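Local coordinates for protein argonaute (Marinitoga piezophila, PDB 5I4A) that uses short 5'-hydroxyl RNA guides to bind complementary targets and cleaves single-stranded target DNA with divalent metal ions, preferring manganese, at residues C462-D467 with H624-V629; L604-A609 with K618-L623. All blocks are in the same frame, centred on the assembly; numbering follows the deposited sequence.

Interaction 1 of 2, residues C462-D467 with H624-V629; sequences CIAAVD and HIANKV
Cys462 swings SG anti to its backbone nitrogen (chi1 175°), which carries the sulfur across to Val629, while Ile625 holds CG2 anti to its own backbone N and sends CG1 the other way (chi1 -59°), giving it one branch for Ala464 and another for Val466. This is strand-on-helix packing in the RNase H fold of the PIWI domain: strand 458-466 packs against helix 621-631; the axes of 462-466 and 624-629 approach to 7.0 Å, running roughly antiparallel at 146°. Every second strand residue faces the helix. Cys462 SG sits 3.7 Å from Val629 CB, with CG1 of the same valine almost as near. One step along, the methyl CB of Ala464 fits against Ile625, 3.7 Å from its CG2, and is also close to the backbone N of Ala626. With only methyls at Ala464 and Ala626, the helix backbone comes close to the strand. Ile625 and Val629 are one turn apart, and both also touch Ile475 of strand 472-482, so the helix rides over two adjacent strands. Ala465 and Ile463 point to the other side of the sheet and pack on helix 485-507, making this strand a middle layer between helices. The contact lies beside the catalytic centre: the same helix turn carries Asn627, inferred to be an active-site residue and a manganese ligand, and the side chain of Ala626 is about 4 Å from that of Asp449, whose backbone bonds to Cys462. At the far end of the strand, the side chains of Val466 and Ile625 cross obliquely, with Val466 CG1 3.8 Å from Ile625 CD1.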
loop_
_atom_site.group_PDB
_atom_site.type_symbol
_atom_site.label_atom_id
_atom_site.label_comp_id
_atom_site.label_asym_id
_atom_site.label_seq_id
_atom_site.Cartn_x
_atom_site.Cartn_y
_atom_site.Cartn_z
ATOM N N CYS A 462 -3.050 9.376 -11.210
ATOM C CA CYS A 462 -4.256 9.761 -10.484
ATOM C C CYS A 462 -3.872 10.742 -9.385
ATOM O O CYS A 462 -2.886 10.521 -8.675
ATOM C CB CYS A 462 -4.967 8.541 -9.888
ATOM S SG CYS A 462 -6.396 8.965 -8.854
ATOM N N ILE A 463 -4.639 11.827 -9.258
ATOM C CA ILE A 463 -4.404 12.839 -8.236
ATOM C C ILE A 463 -5.694 13.072 -7.458
ATOM O O ILE A 463 -6.800 12.876 -7.971
ATOM C CB ILE A 463 -3.877 14.167 -8.835
ATOM C CG1 ILE A 463 -5.019 15.019 -9.394
ATOM C CG2 ILE A 463 -2.853 13.897 -9.928
ATOM C CD1 ILE A 463 -5.311 16.265 -8.576
ATOM N N ALA A 464 -5.542 13.502 -6.205
ATOM C CA ALA A 464 -6.674 13.762 -5.328
ATOM C C ALA A 464 -6.330 14.923 -4.407
ATOM O O ALA A 464 -5.253 14.938 -3.804
ATOM C CB ALA A 464 -7.032 12.521 -4.502
ATOM N N ALA A 465 -7.247 15.884 -4.297
ATOM C CA ALA A 465 -7.064 17.058 -3.454
ATOM C C ALA A 465 -8.182 17.136 -2.423
ATOM O O ALA A 465 -9.347 16.864 -2.734
ATOM C CB ALA A 465 -7.033 18.340 -4.293
ATOM N N VAL A 466 -7.822 17.499 -1.188
ATOM C CA VAL A 466 -8.778 17.635 -0.095
ATOM C C VAL A 466 -8.442 18.885 0.709
ATOM O O VAL A 466 -7.344 19.439 0.613
ATOM C CB VAL A 466 -8.798 16.406 0.848
ATOM C CG1 VAL A 466 -8.935 15.104 0.064
ATOM C CG2 VAL A 466 -7.558 16.387 1.727
ATOM N N ASP A 467 -9.404 19.320 1.524
ATOM C CA ASP A 467 -9.207 20.462 2.402
ATOM C C ASP A 467 -8.942 19.982 3.829
ATOM O O ASP A 467 -8.812 18.782 4.095
ATOM C CB ASP A 467 -10.403 21.425 2.315
ATOM C CG ASP A 467 -11.708 20.835 2.855
ATOM O OD1 ASP A 467 -11.692 19.848 3.619
ATOM O OD2 ASP A 467 -12.775 21.392 2.519
ATOM N N HIS A 624 -4.525 8.127 0.144
ATOM C CA HIS A 624 -5.447 6.998 0.218
ATOM C C HIS A 624 -6.432 7.021 -0.943
ATOM O O HIS A 624 -6.695 5.987 -1.570
ATOM C CB HIS A 624 -6.190 7.020 1.550
ATOM C CG HIS A 624 -7.233 5.955 1.677
ATOM N ND1 HIS A 624 -6.949 4.687 2.138
ATOM C CD2 HIS A 624 -8.555 5.964 1.388
ATOM C CE1 HIS A 624 -8.053 3.962 2.134
ATOM N NE2 HIS A 624 -9.043 4.714 1.684
ATOM N N ILE A 625 -6.977 8.197 -1.252
ATOM C CA ILE A 625 -7.905 8.322 -2.371
ATOM C C ILE A 625 -7.196 8.027 -3.687
ATOM O O ILE A 625 -7.694 7.263 -4.523
ATOM C CB ILE A 625 -8.541 9.723 -2.380
ATOM C CG1 ILE A 625 -9.294 9.983 -1.073
ATOM C CG2 ILE A 625 -9.460 9.873 -3.572
ATOM C CD1 ILE A 625 -9.469 11.456 -0.756
ATOM N N ALA A 626 -6.020 8.629 -3.887
ATOM C CA ALA A 626 -5.307 8.471 -5.150
ATOM C C ALA A 626 -4.962 7.010 -5.415
ATOM O O ALA A 626 -5.125 6.522 -6.540
ATOM C CB ALA A 626 -4.043 9.330 -5.153
ATOM N N ASN A 627 -4.485 6.295 -4.393
ATOM C CA ASN A 627 -4.220 4.870 -4.561
ATOM C C ASN A 627 -5.498 4.109 -4.900
ATOM O O ASN A 627 -5.505 3.266 -5.805
ATOM C CB ASN A 627 -3.580 4.289 -3.298
ATOM C CG ASN A 627 -2.134 4.721 -3.115
ATOM O OD1 ASN A 627 -1.529 5.315 -4.010
ATOM N ND2 ASN A 627 -1.569 4.409 -1.956
ATOM N N LYS A 628 -6.591 4.402 -4.189
ATOM C CA LYS A 628 -7.828 3.653 -4.380
ATOM C C LYS A 628 -8.439 3.913 -5.753
ATOM O O LYS A 628 -8.875 2.975 -6.431
ATOM C CB LYS A 628 -8.832 3.997 -3.278
ATOM C CG LYS A 628 -8.725 3.122 -2.040
ATOM C CD LYS A 628 -9.018 1.672 -2.378
ATOM C CE LYS A 628 -8.982 0.786 -1.144
ATOM N NZ LYS A 628 -10.236 0.878 -0.348
ATOM N N VAL A 629 -8.484 5.177 -6.180
ATOM C CA VAL A 629 -9.097 5.498 -7.467
ATOM C C VAL A 629 -8.265 4.944 -8.618
ATOM O O VAL A 629 -8.808 4.499 -9.636
ATOM C CB VAL A 629 -9.312 7.017 -7.593
ATOM C CG1 VAL A 629 -9.796 7.377 -8.990
ATOM C CG2 VAL A 629 -10.316 7.489 -6.552
#

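Interaction 2 of 2, residues L604-A609 with K618-L623; sequences LLTRVA and KLPYPL. With nucleotides of chain B.
The Tyr621 ring has the methyl of Ala609 laid over the centre of one face, a CH-pi contact with CB 3.6 Å from the ring centroid and 14° off the normal. Val608 CG2 lies 3.7 Å from Tyr621 CB, oblique to the ring, and the ring of Tyr617 also meets it, the planes about 15° apart. A chi1 of -166° turns the ring away from its own backbone N and toward Ala609. Tyr621 N, in the first turn of helix 621-631, donates to Leu605 O at 3.0 Å, approaching from well above the carbonyl plane. A serine in place of Tyr621 would probably leave the Ala609 methyl without its aromatic partner and open a gap beside Val608. Just before, Pro620 at the N-cap lays its CB 3.7 Å from Leu605 CB, the two side chains crossing at about a right angle. Within the PIWI domain, the side chain of Leu619 lies about 3 Å from that of Asn627, the inferred manganese ligand. Leu605 and the loop that follows helix 595-605 pack on the start of helix 621-631, with Leu517 of strand 513-519 touching Leu605, Pro620 and Pro622, and Tyr571 of strand 568-571 flanking Thr606 and Pro620.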
loop_
_atom_site.group_PDB
_atom_site.type_symbol
_atom_site.label_atom_id
_atom_site.label_comp_id
_atom_site.label_asym_id
_atom_site.label_seq_id
_atom_site.Cartn_x
_atom_site.Cartn_y
_atom_site.Cartn_z
ATOM N N LEU A 604 -2.007 13.836 10.659
ATOM C CA LEU A 604 -3.411 14.159 10.894
ATOM C C LEU A 604 -4.257 13.875 9.662
ATOM O O LEU A 604 -5.439 13.538 9.788
ATOM C CB LEU A 604 -3.558 15.625 11.309
ATOM C CG LEU A 604 -2.974 16.051 12.660
ATOM C CD1 LEU A 604 -2.860 17.561 12.738
ATOM C CD2 LEU A 604 -3.815 15.521 13.814
ATOM N N LEU A 605 -3.669 13.987 8.468
ATOM C CA LEU A 605 -4.405 13.673 7.247
ATOM C C LEU A 605 -4.866 12.221 7.209
ATOM O O LEU A 605 -5.833 11.900 6.508
ATOM C CB LEU A 605 -3.550 13.979 6.018
ATOM C CG LEU A 605 -3.453 15.455 5.627
ATOM C CD1 LEU A 605 -2.552 15.620 4.417
ATOM C CD2 LEU A 605 -4.843 16.011 5.354
ATOM N N THR A 606 -4.190 11.328 7.934
ATOM C CA THR A 606 -4.646 9.944 8.001
ATOM C C THR A 606 -5.935 9.789 8.801
ATOM O O THR A 606 -6.516 8.698 8.806
ATOM C CB THR A 606 -3.562 9.046 8.610
ATOM O OG1 THR A 606 -3.543 9.212 10.034
ATOM C CG2 THR A 606 -2.189 9.400 8.043
ATOM N N ARG A 607 -6.396 10.848 9.469
ATOM C CA ARG A 607 -7.583 10.782 10.306
ATOM C C ARG A 607 -8.654 11.801 9.946
ATOM O O ARG A 607 -9.689 11.840 10.618
ATOM C CB ARG A 607 -7.210 10.976 11.784
ATOM C CG ARG A 607 -6.198 9.981 12.321
ATOM C CD ARG A 607 -6.801 8.592 12.497
ATOM N NE ARG A 607 -5.936 7.749 13.313
ATOM C CZ ARG A 607 -5.977 7.707 14.641
ATOM N NH1 ARG A 607 -6.852 8.455 15.302
ATOM N NH2 ARG A 607 -5.143 6.918 15.308
ATOM N N VAL A 608 -8.442 12.633 8.920
ATOM C CA VAL A 608 -9.446 13.630 8.558
ATOM C C VAL A 608 -10.707 13.002 7.990
ATOM O O VAL A 608 -11.698 13.708 7.774
ATOM C CB VAL A 608 -8.884 14.654 7.551
ATOM C CG1 VAL A 608 -7.726 15.413 8.164
ATOM C CG2 VAL A 608 -8.464 13.963 6.268
ATOM N N ALA A 609 -10.691 11.696 7.740
ATOM C CA ALA A 609 -11.888 10.965 7.358
ATOM C C ALA A 609 -11.758 9.538 7.866
ATOM O O ALA A 609 -10.655 9.042 8.109
ATOM C CB ALA A 609 -12.110 10.980 5.842
ATOM N N LYS A 618 -4.404 4.347 7.023
ATOM C CA LYS A 618 -2.969 4.262 7.262
ATOM C C LYS A 618 -2.179 5.343 6.539
ATOM O O LYS A 618 -1.160 5.805 7.062
ATOM C CB LYS A 618 -2.446 2.885 6.839
ATOM C CG LYS A 618 -2.930 1.757 7.732
ATOM C CD LYS A 618 -3.016 0.440 6.985
ATOM C CE LYS A 618 -3.603 -0.640 7.880
ATOM N NZ LYS A 618 -4.206 -1.758 7.101
ATOM N N LEU A 619 -2.634 5.762 5.371
ATOM C CA LEU A 619 -1.999 6.790 4.570
ATOM C C LEU A 619 -2.777 8.096 4.673
ATOM O O LEU A 619 -3.963 8.097 5.018
ATOM C CB LEU A 619 -1.925 6.349 3.103
ATOM C CG LEU A 619 -1.107 5.077 2.869
ATOM C CD1 LEU A 619 -1.262 4.573 1.441
ATOM C CD2 LEU A 619 0.353 5.330 3.198
ATOM N N PRO A 620 -2.137 9.234 4.392
ATOM C CA PRO A 620 -2.883 10.497 4.353
ATOM C C PRO A 620 -4.026 10.395 3.359
ATOM O O PRO A 620 -3.887 9.794 2.292
ATOM C CB PRO A 620 -1.831 11.524 3.913
ATOM C CG PRO A 620 -0.722 10.720 3.314
ATOM C CD PRO A 620 -0.714 9.430 4.066
ATOM N N TYR A 621 -5.167 10.967 3.737
ATOM C CA TYR A 621 -6.398 10.791 2.969
ATOM C C TYR A 621 -6.249 11.105 1.483
ATOM O O TYR A 621 -6.720 10.297 0.665
ATOM C CB TYR A 621 -7.512 11.630 3.614
ATOM C CG TYR A 621 -8.913 11.296 3.152
ATOM C CD1 TYR A 621 -9.324 9.976 2.994
ATOM C CD2 TYR A 621 -9.834 12.302 2.897
ATOM C CE1 TYR A 621 -10.609 9.674 2.577
ATOM C CE2 TYR A 621 -11.116 12.012 2.485
ATOM C CZ TYR A 621 -11.502 10.698 2.327
ATOM O OH TYR A 621 -12.783 10.417 1.914
ATOM N N PRO A 622 -5.611 12.206 1.058
ATOM C CA PRO A 622 -5.426 12.404 -0.392
ATOM C C PRO A 622 -4.673 11.269 -1.067
ATOM O O PRO A 622 -5.028 10.879 -2.187
ATOM C CB PRO A 622 -4.658 13.732 -0.469
ATOM C CG PRO A 622 -4.086 13.943 0.891
ATOM C CD PRO A 622 -5.082 13.347 1.828
ATOM N N LEU A 623 -3.642 10.723 -0.418
ATOM C CA LEU A 623 -2.930 9.583 -0.988
ATOM C C LEU A 623 -3.779 8.324 -0.946
ATOM O O LEU A 623 -3.747 7.515 -1.882
ATOM C CB LEU A 623 -1.615 9.354 -0.245
ATOM C CG LEU A 623 -0.382 10.101 -0.742
ATOM C CD1 LEU A 623 0.848 9.497 -0.102
ATOM C CD2 LEU A 623 -0.289 10.034 -2.255
ATOM P P C B 5 -6.587 -3.280 4.977
ATOM O OP1 C B 5 -5.251 -2.678 5.208
ATOM O OP2 C B 5 -7.401 -2.817 3.824
ATOM O "O5'" C B 5 -6.405 -4.860 4.847
ATOM C "C5'" C B 5 -5.796 -5.620 5.884
ATOM C "C4'" C B 5 -6.125 -7.088 5.755
ATOM O "O4'" C B 5 -7.558 -7.261 5.681
ATOM C "C3'" C B 5 -5.586 -7.772 4.508
ATOM O "O3'" C B 5 -4.266 -8.243 4.714
ATOM C "C2'" C B 5 -6.582 -8.905 4.254
ATOM O "O2'" C B 5 -6.214 -10.072 4.973
ATOM C "C1'" C B 5 -7.880 -8.349 4.849
ATOM N N1 C B 5 -8.872 -7.904 3.841
ATOM C C2 C B 5 -9.664 -8.856 3.190
ATOM O O2 C B 5 -9.497 -10.058 3.447
ATOM N N3 C B 5 -10.588 -8.447 2.286
ATOM C C4 C B 5 -10.745 -7.147 2.031
ATOM N N4 C B 5 -11.669 -6.795 1.131
ATOM C C5 C B 5 -9.963 -6.155 2.687
ATOM C C6 C B 5 -9.054 -6.573 3.579
#

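Interactions 1 and 2 share helix 621-631 in the PIWI domain, with centres about 10 Å apart. Interaction 2 takes the approach and first turn of that helix, interaction 1 the turns that follow. Along the chain, 462-467 comes first, then 604-609, 618-623 and 624-629, so the short loop closed by interaction 2 is nested inside the long one closed by interaction 1. They also touch directly: Ala464 CB lies 3.5 Å from Pro622 O, and Leu619 packs on Asn627. The N-terminal end of the helix is packed by Leu605 and the segment that follows it, its body by strand 458-466 of the central sheet, consistent with positioning Asn627 near Asp449 and Asp519.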